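Local coordinates for protein cytosolic phospholipase A2 delta (Homo sapiens, PDB 5IZ5) that hydrolyses glycerophospholipids selectively at the sn-2 position in a calcium-dependent reaction, with a preference for linoleic acid there, at residues B[702-706]-B[719-723]; B[714-718]-B[791-796]; B[409-413]-B[588-593]; B[537-543]-B[577-583]. The protein carries 3 engineered substitutions. One frame throughout, in Å; residues are numbered along the deposited sequence.

In the fold
All four contacts lie in the phospholipase catalytic domain, in two groups. Contacts 1 and 2 are adjacent, centres about 17 Å apart: 714-718 runs straight into 719-723 at strand 718-720, so this strand region meets the 702-706 loop through 719-723 and the 791-796 segment through 714-718. Contacts 3 and 4, centres about 16 Å apart, join through W543, whose ring packs on helix 588-593; contact 4 is nested in the chain loop that contact 3 closes. Contact 4 comes nearest to catalysis: side chains of L537 and D651, the proton acceptor by similarity, are about 8 Å apart. Contacts 1 and 3, with centres about 49 Å apart, do not touch.

Contact 1: residues B[702-706]-B[719-723]; sequences PRVEP and LFSDP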
loop_
_atom_site.group_PDB
_atom_site.type_symbol
_atom_site.label_atom_id
_atom_site.label_comp_id
_atom_site.label_asym_id
_atom_site.label_seq_id
_atom_site.Cartn_x
_atom_site.Cartn_y
_atom_site.Cartn_z
ATOM N N PRO B 702 7.200 11.437 22.378
ATOM C CA PRO B 702 8.083 11.577 23.542
ATOM C C PRO B 702 9.433 10.923 23.333
ATOM O O PRO B 702 9.580 10.029 22.498
ATOM C CB PRO B 702 7.331 10.837 24.657
ATOM C CG PRO B 702 6.494 9.845 23.938
ATOM C CD PRO B 702 6.085 10.515 22.655
ATOM N N ARG B 703 10.409 11.371 24.108
ATOM C CA ARG B 703 11.722 10.760 24.103
ATOM C C ARG B 703 11.607 9.335 24.620
ATOM O O ARG B 703 10.861 9.068 25.556
ATOM C CB ARG B 703 12.695 11.558 24.973
ATOM C CG ARG B 703 12.778 13.028 24.611
ATOM C CD ARG B 703 14.030 13.660 25.150
ATOM N NE ARG B 703 14.118 15.046 24.704
ATOM C CZ ARG B 703 13.884 16.125 25.449
ATOM N NH1 ARG B 703 13.539 16.029 26.731
ATOM N NH2 ARG B 703 14.002 17.326 24.896
ATOM N N VAL B 704 12.342 8.427 23.993
ATOM C CA VAL B 704 12.393 7.034 24.407
ATOM C C VAL B 704 13.821 6.789 24.849
ATOM O O VAL B 704 14.682 6.405 24.043
ATOM C CB VAL B 704 11.984 6.074 23.269
ATOM C CG1 VAL B 704 12.104 4.622 23.702
ATOM C CG2 VAL B 704 10.558 6.360 22.827
ATOM N N GLU B 705 14.060 7.039 26.136
ATOM C CA GLU B 705 15.391 6.981 26.718
ATOM C C GLU B 705 15.403 6.068 27.930
ATOM O O GLU B 705 15.534 6.536 29.057
ATOM C CB GLU B 705 15.852 8.389 27.102
ATOM C CG GLU B 705 16.146 9.267 25.897
ATOM C CD GLU B 705 16.236 10.753 26.231
ATOM O OE1 GLU B 705 15.824 11.156 27.337
ATOM O OE2 GLU B 705 16.708 11.540 25.383
ATOM N N PRO B 706 15.268 4.753 27.699
ATOM C CA PRO B 706 15.403 3.823 28.809
ATOM C C PRO B 706 16.818 3.848 29.409
ATOM O O PRO B 706 17.800 3.963 28.680
ATOM C CB PRO B 706 15.111 2.466 28.166
ATOM C CG PRO B 706 15.448 2.635 26.723
ATOM C CD PRO B 706 15.069 4.055 26.413
ATOM N N LEU B 719 6.806 3.854 31.015
ATOM C CA LEU B 719 6.133 5.085 30.629
ATOM C C LEU B 719 7.079 5.995 29.864
ATOM O O LEU B 719 8.176 6.295 30.338
ATOM C CB LEU B 719 5.623 5.817 31.875
ATOM C CG LEU B 719 5.006 7.202 31.664
ATOM C CD1 LEU B 719 3.682 7.100 30.928
ATOM C CD2 LEU B 719 4.813 7.896 33.001
ATOM N N PHE B 720 6.654 6.428 28.680
ATOM C CA PHE B 720 7.381 7.433 27.921
ATOM C C PHE B 720 6.439 8.575 27.640
ATOM O O PHE B 720 5.465 8.415 26.907
ATOM C CB PHE B 720 7.936 6.843 26.633
ATOM C CG PHE B 720 8.953 5.763 26.870
ATOM C CD1 PHE B 720 10.233 6.086 27.305
ATOM C CD2 PHE B 720 8.628 4.424 26.688
ATOM C CE1 PHE B 720 11.174 5.094 27.530
ATOM C CE2 PHE B 720 9.562 3.427 26.913
ATOM C CZ PHE B 720 10.837 3.762 27.337
ATOM N N SER B 721 6.735 9.723 28.238
ATOM C CA SER B 721 5.846 10.861 28.199
ATOM C C SER B 721 6.609 12.160 28.442
ATOM O O SER B 721 7.507 12.225 29.285
ATOM C CB SER B 721 4.738 10.675 29.239
ATOM O OG SER B 721 4.605 11.787 30.093
ATOM N N ASP B 722 6.227 13.190 27.701
ATOM C CA ASP B 722 6.875 14.496 27.770
ATOM C C ASP B 722 5.814 15.520 28.164
ATOM O O ASP B 722 5.126 16.068 27.304
ATOM C CB ASP B 722 7.544 14.854 26.431
ATOM C CG ASP B 722 8.923 14.225 26.266
ATOM O OD1 ASP B 722 9.353 13.451 27.151
ATOM O OD2 ASP B 722 9.578 14.499 25.233
ATOM N N PRO B 723 5.659 15.771 29.477
ATOM C CA PRO B 723 4.640 16.734 29.910
ATOM C C PRO B 723 4.882 18.158 29.386
ATOM O O PRO B 723 3.941 18.943 29.288
ATOM C CB PRO B 723 4.727 16.679 31.439
ATOM C CG PRO B 723 6.096 16.174 31.730
ATOM C CD PRO B 723 6.412 15.219 30.619
#
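F720 reaches across the loop 702-706 and makes the largest single share of this contact. Its CB lies 3.8 Å from R703 O. CG is anti to the carbonyl carbon (chi1 -64°), which carries the ring along the loop backbone: CD1 comes to 3.5 Å from R703 O and also near V704 CA, CE1 to 3.7 Å from E705 N, and CZ to V704 CG1. That methyl sits over one ring face in a CH-pi contact, 4.1 Å from the F720 centroid and 16° off the normal, while P706 N lies at the ring edge. A serine in place of F720 would probably leave V704 CG1 without its aromatic surface and open a gap beneath the loop. Beyond the ring, P702 CG packs 3.5 Å from F720 O, and R703 N gives a weak hydrogen bond to D722 OD2 (3.4 Å). The R703 guanidinium runs near D722, but the oxygen lies well out of its plane, so any attraction is probably of charge alone. The contact brings the loop after helix 685-696 against strand 718-720: F720 pairs through its backbone with L731 of strand 730-734, and its ring and V704 both rest on L687 of helix 685-696.

Contact 2: residues B[714-718]-B[791-796]; sequences PRECH and YNVQTS
Y791 presents a ring edge to E716, whose OE2 lies near the ring plane 3.9 Å from CE2; N792 OD1 lies in the same plane at the edge, and T795 CB stands over one face. The E716 carboxylate is turned 47° from this ring and 83° from the N792 amide. In the catalytic domain, an alpha/beta hydrolase, the contact docks the loop between helix 708-712 and strand 718-720 onto the end of helix 779-794 and the residues after it. No direct hydrogen bond spans the two segments, and water does the bridging. One molecule donates to both E716 OE2 (2.8 Å) and N792 OD1 (2.9 Å); a second donates to E716 O and weakly accepts from N792 ND2. With CG anti to the carbonyl carbon (chi1 -72°), E716 sets CG against the amide, 3.3 Å from N792 OD1, and the bend at chi2 turns the carboxylate toward Y791. The polar ends have further partners: S740 bonds both E716 OE2 and Y791 OH, and V737 O takes N792 ND2, so these groups are well satisfied. C717 fills the other end of the contact and also packs on L732, F734 and A799. Its CB lies 3.4 Å from S796 OG, a hydroxyl that donates back to N792 O at 2.6 Å, nearly in line with that carbonyl.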
loop_
_atom_site.group_PDB
_atom_site.type_symbol
_atom_site.label_atom_id
_atom_site.label_comp_id
_atom_site.label_asym_id
_atom_site.label_seq_id
_atom_site.Cartn_x
_atom_site.Cartn_y
_atom_site.Cartn_z
ATOM N N PRO B 714 14.323 -5.216 31.532
ATOM C CA PRO B 714 13.071 -4.500 31.315
ATOM C C PRO B 714 11.956 -5.032 32.200
ATOM O O PRO B 714 11.936 -6.213 32.532
ATOM C CB PRO B 714 12.765 -4.725 29.830
ATOM C CG PRO B 714 13.615 -5.862 29.397
ATOM C CD PRO B 714 14.761 -5.976 30.346
ATOM N N ARG B 715 11.076 -4.127 32.607
ATOM C CA ARG B 715 9.910 -4.431 33.412
ATOM C C ARG B 715 8.657 -4.567 32.547
ATOM O O ARG B 715 8.678 -4.313 31.340
ATOM C CB ARG B 715 9.705 -3.320 34.446
ATOM C CG ARG B 715 10.969 -2.936 35.204
ATOM C CD ARG B 715 10.704 -1.838 36.220
ATOM N NE ARG B 715 10.339 -0.568 35.588
ATOM C CZ ARG B 715 11.194 0.292 35.035
ATOM N NH1 ARG B 715 12.501 0.040 35.014
ATOM N NH2 ARG B 715 10.738 1.419 34.493
ATOM N N GLU B 716 7.559 -4.948 33.190
ATOM C CA GLU B 716 6.296 -5.193 32.502
ATOM C C GLU B 716 5.736 -3.955 31.792
ATOM O O GLU B 716 5.021 -4.078 30.796
ATOM C CB GLU B 716 5.248 -5.711 33.485
ATOM C CG GLU B 716 5.458 -7.139 33.972
ATOM C CD GLU B 716 6.315 -7.242 35.225
ATOM O OE1 GLU B 716 7.051 -6.289 35.537
ATOM O OE2 GLU B 716 6.262 -8.291 35.895
ATOM N N CYS B 717 6.066 -2.771 32.294
ATOM C CA CYS B 717 5.497 -1.541 31.776
ATOM C C CYS B 717 6.453 -0.371 31.919
ATOM O O CYS B 717 6.978 -0.129 33.002
ATOM C CB CYS B 717 4.212 -1.241 32.533
ATOM S SG CYS B 717 3.326 0.201 31.921
ATOM N N HIS B 718 6.677 0.349 30.824
ATOM C CA HIS B 718 7.499 1.553 30.832
ATOM C C HIS B 718 6.728 2.739 30.296
ATOM O O HIS B 718 6.107 2.652 29.236
ATOM C CB HIS B 718 8.723 1.367 29.949
ATOM C CG HIS B 718 9.678 0.337 30.451
ATOM N ND1 HIS B 718 10.879 0.659 31.048
ATOM C CD2 HIS B 718 9.612 -1.014 30.439
ATOM C CE1 HIS B 718 11.512 -0.453 31.379
ATOM N NE2 HIS B 718 10.763 -1.480 31.020
ATOM N N TYR B 791 -1.040 -11.375 32.423
ATOM C CA TYR B 791 -0.507 -10.948 33.710
ATOM C C TYR B 791 0.209 -9.601 33.623
ATOM O O TYR B 791 -0.054 -8.705 34.426
ATOM C CB TYR B 791 0.442 -12.010 34.261
ATOM C CG TYR B 791 1.172 -11.574 35.501
ATOM C CD1 TYR B 791 0.653 -11.829 36.768
ATOM C CD2 TYR B 791 2.385 -10.911 35.409
ATOM C CE1 TYR B 791 1.326 -11.427 37.908
ATOM C CE2 TYR B 791 3.060 -10.508 36.537
ATOM C CZ TYR B 791 2.530 -10.766 37.787
ATOM O OH TYR B 791 3.206 -10.365 38.916
ATOM N N ASN B 792 1.112 -9.467 32.653
ATOM C CA ASN B 792 1.905 -8.241 32.489
ATOM C C ASN B 792 1.070 -6.982 32.340
ATOM O O ASN B 792 1.478 -5.910 32.777
ATOM C CB ASN B 792 2.845 -8.347 31.288
ATOM C CG ASN B 792 4.014 -9.269 31.542
ATOM O OD1 ASN B 792 4.130 -9.865 32.614
ATOM N ND2 ASN B 792 4.896 -9.382 30.561
ATOM N N VAL B 793 -0.093 -7.106 31.716
ATOM C CA VAL B 793 -0.996 -5.968 31.594
ATOM C C VAL B 793 -1.789 -5.766 32.892
ATOM O O VAL B 793 -1.910 -4.641 33.369
ATOM C CB VAL B 793 -1.923 -6.115 30.370
ATOM C CG1 VAL B 793 -3.074 -5.119 30.425
ATOM C CG2 VAL B 793 -1.118 -5.914 29.094
ATOM N N GLN B 794 -2.317 -6.848 33.460
ATOM C CA GLN B 794 -3.074 -6.749 34.717
ATOM C C GLN B 794 -2.250 -6.132 35.846
ATOM O O GLN B 794 -2.701 -5.214 36.522
ATOM C CB GLN B 794 -3.634 -8.108 35.137
ATOM C CG GLN B 794 -4.963 -8.423 34.473
ATOM C CD GLN B 794 -5.489 -9.799 34.823
ATOM O OE1 GLN B 794 -4.819 -10.583 35.494
ATOM N NE2 GLN B 794 -6.694 -10.102 34.364
ATOM N N THR B 795 -1.024 -6.610 36.019
ATOM C CA THR B 795 -0.122 -6.040 37.021
ATOM C C THR B 795 0.234 -4.568 36.769
ATOM O O THR B 795 0.772 -3.915 37.648
ATOM C CB THR B 795 1.181 -6.837 37.121
ATOM O OG1 THR B 795 1.785 -6.600 38.402
ATOM C CG2 THR B 795 2.130 -6.418 36.027
ATOM N N SER B 796 -0.026 -4.065 35.564
ATOM C CA SER B 796 0.248 -2.667 35.231
ATOM C C SER B 796 -1.010 -1.806 35.300
ATOM O O SER B 796 -0.999 -0.655 34.856
ATOM C CB SER B 796 0.839 -2.580 33.822
ATOM O OG SER B 796 1.915 -3.477 33.671
HETATM O O HOH W 1 4.799 -6.339 29.235
HETATM O O HOH W 2 6.427 -10.529 34.261
#

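Contact 3: residues B[409-413]-B[588-593]; sequences LASYR and ALAQAF
Helices 409-413 and 588-593 run in roughly the same direction, their axes crossing at -35° with a closest approach of 10.9 Å, and L409 lies closest in register to L589. The packing is knobs-into-holes at L409: its side chain sits in the hole formed by A588, L589, A592 and F593. The two methyls divide the work. CD1 points at the alanine side, 3.8 Å from A588 CB and also near A592 CB, whereas CD2 faces L589, 4.0 Å from L589 CD2, and the F593 ring. The small A588 and A592 side chains probably allow the leucine to sit this deep. F593 is the second anchor and reaches back the other way. With CG anti to the carbonyl carbon (chi1 -78°), its ring crosses to the first helix and puts its edge against the backbone, where L409 O and R413 N, themselves joined by a helical hydrogen bond, lie near its plane. Y412 CB touches the ring obliquely, and the Y412 ring meets F593 CE2 at its own edge, the two side chains crossing at about a right angle. The Y412 hydroxyl bonds S438, and its side chain touches L434 and V435 of helix 428-441, so this helix backs the contact. W543 of helix 534-543 covers L589, A590 and F593 from a further side. R413 is exposed, its guanidinium paired with E417 in a salt bridge. The tightest meeting of side chains is Y412 CB against F593 CZ, at 3.6 Å.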
loop_
_atom_site.group_PDB
_atom_site.type_symbol
_atom_site.label_atom_id
_atom_site.label_comp_id
_atom_site.label_asym_id
_atom_site.label_seq_id
_atom_site.Cartn_x
_atom_site.Cartn_y
_atom_site.Cartn_z
ATOM N N LEU B 409 -4.057 -30.013 -0.463
ATOM C CA LEU B 409 -3.109 -29.618 -1.496
ATOM C C LEU B 409 -3.786 -29.495 -2.866
ATOM O O LEU B 409 -3.537 -28.536 -3.609
ATOM C CB LEU B 409 -1.953 -30.614 -1.530
ATOM C CG LEU B 409 -1.054 -30.585 -0.279
ATOM C CD1 LEU B 409 -0.079 -31.746 -0.336
ATOM C CD2 LEU B 409 -0.300 -29.273 -0.093
ATOM N N ALA B 410 -4.671 -30.441 -3.171
ATOM C CA ALA B 410 -5.476 -30.395 -4.390
ATOM C C ALA B 410 -6.355 -29.139 -4.437
ATOM O O ALA B 410 -6.460 -28.488 -5.481
ATOM C CB ALA B 410 -6.342 -31.637 -4.497
ATOM N N SER B 411 -6.967 -28.797 -3.305
ATOM C CA SER B 411 -7.788 -27.585 -3.203
ATOM C C SER B 411 -6.971 -26.333 -3.470
ATOM O O SER B 411 -7.462 -25.415 -4.125
ATOM C CB SER B 411 -8.447 -27.471 -1.826
ATOM O OG SER B 411 -9.234 -28.612 -1.572
ATOM N N TYR B 412 -5.736 -26.280 -2.966
ATOM C CA TYR B 412 -4.891 -25.123 -3.234
ATOM C C TYR B 412 -4.677 -24.981 -4.731
ATOM O O TYR B 412 -4.831 -23.893 -5.305
ATOM C CB TYR B 412 -3.504 -25.216 -2.566
ATOM C CG TYR B 412 -3.436 -25.237 -1.060
ATOM C CD1 TYR B 412 -4.520 -24.860 -0.265
ATOM C CD2 TYR B 412 -2.251 -25.611 -0.427
ATOM C CE1 TYR B 412 -4.428 -24.880 1.113
ATOM C CE2 TYR B 412 -2.150 -25.630 0.949
ATOM C CZ TYR B 412 -3.241 -25.258 1.712
ATOM O OH TYR B 412 -3.155 -25.281 3.078
ATOM N N ARG B 413 -4.306 -26.091 -5.357
ATOM C CA ARG B 413 -4.003 -26.094 -6.776
ATOM C C ARG B 413 -5.208 -25.677 -7.604
ATOM O O ARG B 413 -5.090 -24.849 -8.509
ATOM C CB ARG B 413 -3.528 -27.481 -7.213
ATOM C CG ARG B 413 -3.119 -27.546 -8.677
ATOM C CD ARG B 413 -2.128 -26.456 -9.019
ATOM N NE ARG B 413 -0.907 -27.010 -9.601
ATOM C CZ ARG B 413 -0.611 -27.051 -10.893
ATOM N NH1 ARG B 413 -1.438 -26.575 -11.805
ATOM N NH2 ARG B 413 0.534 -27.579 -11.278
ATOM N N ALA B 588 5.046 -32.478 2.190
ATOM C CA ALA B 588 4.016 -32.666 1.174
ATOM C C ALA B 588 3.745 -31.332 0.477
ATOM O O ALA B 588 3.547 -31.286 -0.734
ATOM C CB ALA B 588 2.745 -33.227 1.792
ATOM N N LEU B 589 3.774 -30.247 1.247
ATOM C CA LEU B 589 3.534 -28.908 0.721
ATOM C C LEU B 589 4.598 -28.550 -0.310
ATOM O O LEU B 589 4.279 -28.099 -1.409
ATOM C CB LEU B 589 3.547 -27.871 1.852
ATOM C CG LEU B 589 2.709 -26.590 1.744
ATOM C CD1 LEU B 589 3.466 -25.428 2.383
ATOM C CD2 LEU B 589 2.288 -26.223 0.329
ATOM N N ALA B 590 5.862 -28.744 0.062
ATOM C CA ALA B 590 6.982 -28.446 -0.822
ATOM C C ALA B 590 6.953 -29.337 -2.052
ATOM O O ALA B 590 7.157 -28.870 -3.165
ATOM C CB ALA B 590 8.303 -28.610 -0.084
ATOM N N GLN B 591 6.674 -30.615 -1.853
ATOM C CA GLN B 591 6.622 -31.559 -2.968
ATOM C C GLN B 591 5.579 -31.153 -4.015
ATOM O O GLN B 591 5.819 -31.269 -5.219
ATOM C CB GLN B 591 6.373 -32.971 -2.438
ATOM C CG GLN B 591 7.585 -33.553 -1.744
ATOM C CD GLN B 591 7.524 -35.061 -1.609
ATOM O OE1 GLN B 591 6.472 -35.639 -1.323
ATOM N NE2 GLN B 591 8.664 -35.710 -1.813
ATOM N N ALA B 592 4.440 -30.645 -3.554
ATOM C CA ALA B 592 3.360 -30.246 -4.456
ATOM C C ALA B 592 3.601 -28.899 -5.127
ATOM O O ALA B 592 3.151 -28.695 -6.248
ATOM C CB ALA B 592 2.035 -30.210 -3.710
ATOM N N PHE B 593 4.301 -27.989 -4.441
ATOM C CA PHE B 593 4.334 -26.570 -4.807
ATOM C C PHE B 593 5.709 -25.915 -4.985
ATOM O O PHE B 593 5.802 -24.786 -5.468
ATOM C CB PHE B 593 3.495 -25.820 -3.772
ATOM C CG PHE B 593 2.027 -25.964 -4.012
ATOM C CD1 PHE B 593 1.395 -25.236 -5.019
ATOM C CD2 PHE B 593 1.286 -26.866 -3.281
ATOM C CE1 PHE B 593 0.044 -25.393 -5.258
ATOM C CE2 PHE B 593 -0.069 -27.021 -3.511
ATOM C CZ PHE B 593 -0.688 -26.288 -4.504
#

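Contact 4: residues B[537-543]-B[577-583]; sequences LNLLDAW and RLEASWL. With SO4 (sulfate ion), chain M.
L583, R577 and N538 bury the most surface where the loop 577-583 lies along helix 537-543. L583 has CG anti to its backbone N (chi1 -164°), which brings CG to 3.6 Å from A542 CB. Its CD1 meets L539 CD1 at 3.4 Å, tighter than usual for two methyls, and L539 CD1 also touches W582 CZ3 obliquely. R577 crosses the helix side with a chain bent at chi3 and ends between two acceptors. NH2 donates to D541 OD2 (2.9 Å, 159°) in a salt bridge; the oxygen is met on its anti side, in the guanidinium plane, with the carboxylate turned 89° from it. NH1 donates to N538 OD1 at 2.9 Å, from above the amide plane and not on a lone pair, and weakly to the same D541 oxygen. A leucine in place of R577 would probably leave the D541 charge without its mate and N538 OD1 without this donor. L578 lies under the guanidinium: its CD2 is over one face and 3.8 Å from N538 CB, while CD1 presses on D541 CB. One water accepts a hydrogen bond from W543 NE1 and donates one to W582 O. S581 turns outward toward a sulfate, probably from the crystallisation liquor, whose place is doubtful. The side chain of N538 comes to about 8 Å from that of G335, a substrate-binding residue. The loop lies against helix 534-543 and reaches helix 428-441 through W582, which meets W432 and M439, while W543 continues onto helix 588-593.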
loop_
_atom_site.group_PDB
_atom_site.type_symbol
_atom_site.label_atom_id
_atom_site.label_comp_id
_atom_site.label_asym_id
_atom_site.label_seq_id
_atom_site.Cartn_x
_atom_site.Cartn_y
_atom_site.Cartn_z
ATOM N N LEU B 537 9.033 -14.534 2.109
ATOM C CA LEU B 537 10.478 -14.559 2.003
ATOM C C LEU B 537 11.072 -15.733 2.775
ATOM O O LEU B 537 12.029 -16.345 2.314
ATOM C CB LEU B 537 11.067 -13.235 2.481
ATOM C CG LEU B 537 12.581 -13.109 2.688
ATOM C CD1 LEU B 537 12.982 -11.646 2.625
ATOM C CD2 LEU B 537 13.045 -13.704 4.015
ATOM N N ASN B 538 10.514 -16.060 3.938
ATOM C CA ASN B 538 10.991 -17.227 4.678
ATOM C C ASN B 538 10.734 -18.532 3.928
ATOM O O ASN B 538 11.515 -19.480 4.026
ATOM C CB ASN B 538 10.370 -17.317 6.063
ATOM C CG ASN B 538 10.858 -16.227 6.987
ATOM O OD1 ASN B 538 11.761 -15.461 6.645
ATOM N ND2 ASN B 538 10.254 -16.144 8.161
ATOM N N LEU B 539 9.632 -18.582 3.185
ATOM C CA LEU B 539 9.304 -19.778 2.406
ATOM C C LEU B 539 10.302 -19.898 1.256
ATOM O O LEU B 539 10.761 -20.987 0.936
ATOM C CB LEU B 539 7.871 -19.708 1.866
ATOM C CG LEU B 539 7.236 -20.989 1.310
ATOM C CD1 LEU B 539 7.269 -22.157 2.285
ATOM C CD2 LEU B 539 5.791 -20.722 0.881
ATOM N N LEU B 540 10.667 -18.763 0.675
ATOM C CA LEU B 540 11.585 -18.748 -0.454
ATOM C C LEU B 540 12.985 -19.226 -0.053
ATOM O O LEU B 540 13.594 -20.018 -0.768
ATOM C CB LEU B 540 11.636 -17.337 -1.053
ATOM C CG LEU B 540 12.629 -17.141 -2.233
ATOM C CD1 LEU B 540 12.002 -16.487 -3.462
ATOM C CD2 LEU B 540 13.831 -16.315 -1.797
ATOM N N ASP B 541 13.490 -18.746 1.083
ATOM C CA ASP B 541 14.797 -19.180 1.594
ATOM C C ASP B 541 14.827 -20.642 2.044
ATOM O O ASP B 541 15.802 -21.357 1.800
ATOM C CB ASP B 541 15.242 -18.320 2.782
ATOM C CG ASP B 541 15.705 -16.924 2.383
ATOM O OD1 ASP B 541 15.830 -16.622 1.173
ATOM O OD2 ASP B 541 15.951 -16.120 3.312
ATOM N N ALA B 542 13.779 -21.075 2.731
ATOM C CA ALA B 542 13.691 -22.456 3.194
ATOM C C ALA B 542 13.599 -23.451 2.034
ATOM O O ALA B 542 14.055 -24.586 2.155
ATOM C CB ALA B 542 12.502 -22.628 4.119
ATOM N N TRP B 543 13.015 -23.021 0.919
ATOM C CA TRP B 543 12.731 -23.918 -0.200
ATOM C C TRP B 543 13.759 -23.921 -1.315
ATOM O O TRP B 543 14.058 -24.979 -1.852
ATOM C CB TRP B 543 11.365 -23.603 -0.817
ATOM C CG TRP B 543 10.215 -24.222 -0.076
ATOM C CD1 TRP B 543 10.260 -24.810 1.153
ATOM C CD2 TRP B 543 8.852 -24.307 -0.511
ATOM N NE1 TRP B 543 9.016 -25.271 1.507
ATOM C CE2 TRP B 543 8.132 -24.970 0.504
ATOM C CE3 TRP B 543 8.171 -23.891 -1.662
ATOM C CZ2 TRP B 543 6.762 -25.222 0.406
ATOM C CZ3 TRP B 543 6.809 -24.147 -1.758
ATOM C CH2 TRP B 543 6.121 -24.802 -0.727
ATOM N N ARG B 577 15.460 -18.765 12.453
ATOM C CA ARG B 577 14.479 -18.169 11.537
ATOM C C ARG B 577 13.789 -19.189 10.637
ATOM O O ARG B 577 12.568 -19.299 10.653
ATOM C CB ARG B 577 15.142 -17.087 10.675
ATOM C CG ARG B 577 14.177 -16.286 9.809
ATOM C CD ARG B 577 14.885 -15.137 9.107
ATOM N NE ARG B 577 15.910 -15.615 8.176
ATOM C CZ ARG B 577 15.748 -15.793 6.863
ATOM N NH1 ARG B 577 14.590 -15.532 6.262
ATOM N NH2 ARG B 577 16.766 -16.238 6.136
ATOM N N LEU B 578 14.574 -19.935 9.864
ATOM C CA LEU B 578 14.029 -20.904 8.913
ATOM C C LEU B 578 13.970 -22.315 9.494
ATOM O O LEU B 578 14.458 -23.267 8.882
ATOM C CB LEU B 578 14.864 -20.907 7.631
ATOM C CG LEU B 578 15.066 -19.546 6.968
ATOM C CD1 LEU B 578 15.918 -19.709 5.723
ATOM C CD2 LEU B 578 13.735 -18.886 6.636
ATOM N N GLU B 579 13.363 -22.447 10.670
ATOM C CA GLU B 579 13.191 -23.756 11.290
ATOM C C GLU B 579 11.838 -23.892 11.978
ATOM O O GLU B 579 11.600 -23.362 13.065
ATOM C CB GLU B 579 14.351 -24.075 12.243
ATOM C CG GLU B 579 15.378 -25.013 11.621
ATOM C CD GLU B 579 16.732 -24.946 12.295
ATOM O OE1 GLU B 579 16.787 -25.039 13.538
ATOM O OE2 GLU B 579 17.744 -24.809 11.575
ATOM N N ALA B 580 10.953 -24.591 11.282
ATOM C CA ALA B 580 9.666 -25.009 11.793
ATOM C C ALA B 580 9.211 -26.120 10.861
ATOM O O ALA B 580 9.662 -26.187 9.717
ATOM C CB ALA B 580 8.684 -23.852 11.774
ATOM N N SER B 581 8.323 -26.985 11.332
ATOM C CA SER B 581 7.958 -28.176 10.578
ATOM C C SER B 581 7.349 -27.864 9.216
ATOM O O SER B 581 7.763 -28.435 8.215
ATOM C CB SER B 581 6.960 -29.021 11.359
ATOM O OG SER B 581 7.511 -29.450 12.588
ATOM N N TRP B 582 6.354 -26.979 9.195
ATOM C CA TRP B 582 5.624 -26.651 7.960
ATOM C C TRP B 582 6.514 -26.098 6.845
ATOM O O TRP B 582 6.211 -26.257 5.664
ATOM C CB TRP B 582 4.505 -25.634 8.259
ATOM C CG TRP B 582 4.983 -24.218 8.430
ATOM C CD1 TRP B 582 5.445 -23.647 9.580
ATOM C CD2 TRP B 582 5.048 -23.199 7.423
ATOM N NE1 TRP B 582 5.802 -22.342 9.354
ATOM C CE2 TRP B 582 5.565 -22.040 8.040
ATOM C CE3 TRP B 582 4.725 -23.154 6.061
ATOM C CZ2 TRP B 582 5.762 -20.847 7.341
ATOM C CZ3 TRP B 582 4.922 -21.963 5.368
ATOM C CH2 TRP B 582 5.434 -20.828 6.011
ATOM N N LEU B 583 7.612 -25.469 7.240
ATOM C CA LEU B 583 8.457 -24.697 6.344
ATOM C C LEU B 583 9.568 -25.512 5.641
ATOM O O LEU B 583 10.200 -25.017 4.702
ATOM C CB LEU B 583 9.071 -23.552 7.157
ATOM C CG LEU B 583 9.699 -22.382 6.413
ATOM C CD1 LEU B 583 8.823 -21.926 5.256
ATOM C CD2 LEU B 583 9.976 -21.233 7.371
HETATM S S SO4 M . 3.749 -30.379 13.235
HETATM O O1 SO4 M . 3.450 -30.862 14.604
HETATM O O2 SO4 M . 3.344 -28.961 13.104
HETATM O O3 SO4 M . 5.196 -30.513 12.971
HETATM O O4 SO4 M . 3.012 -31.191 12.245
HETATM O O HOH W 3 7.552 -26.799 3.442
#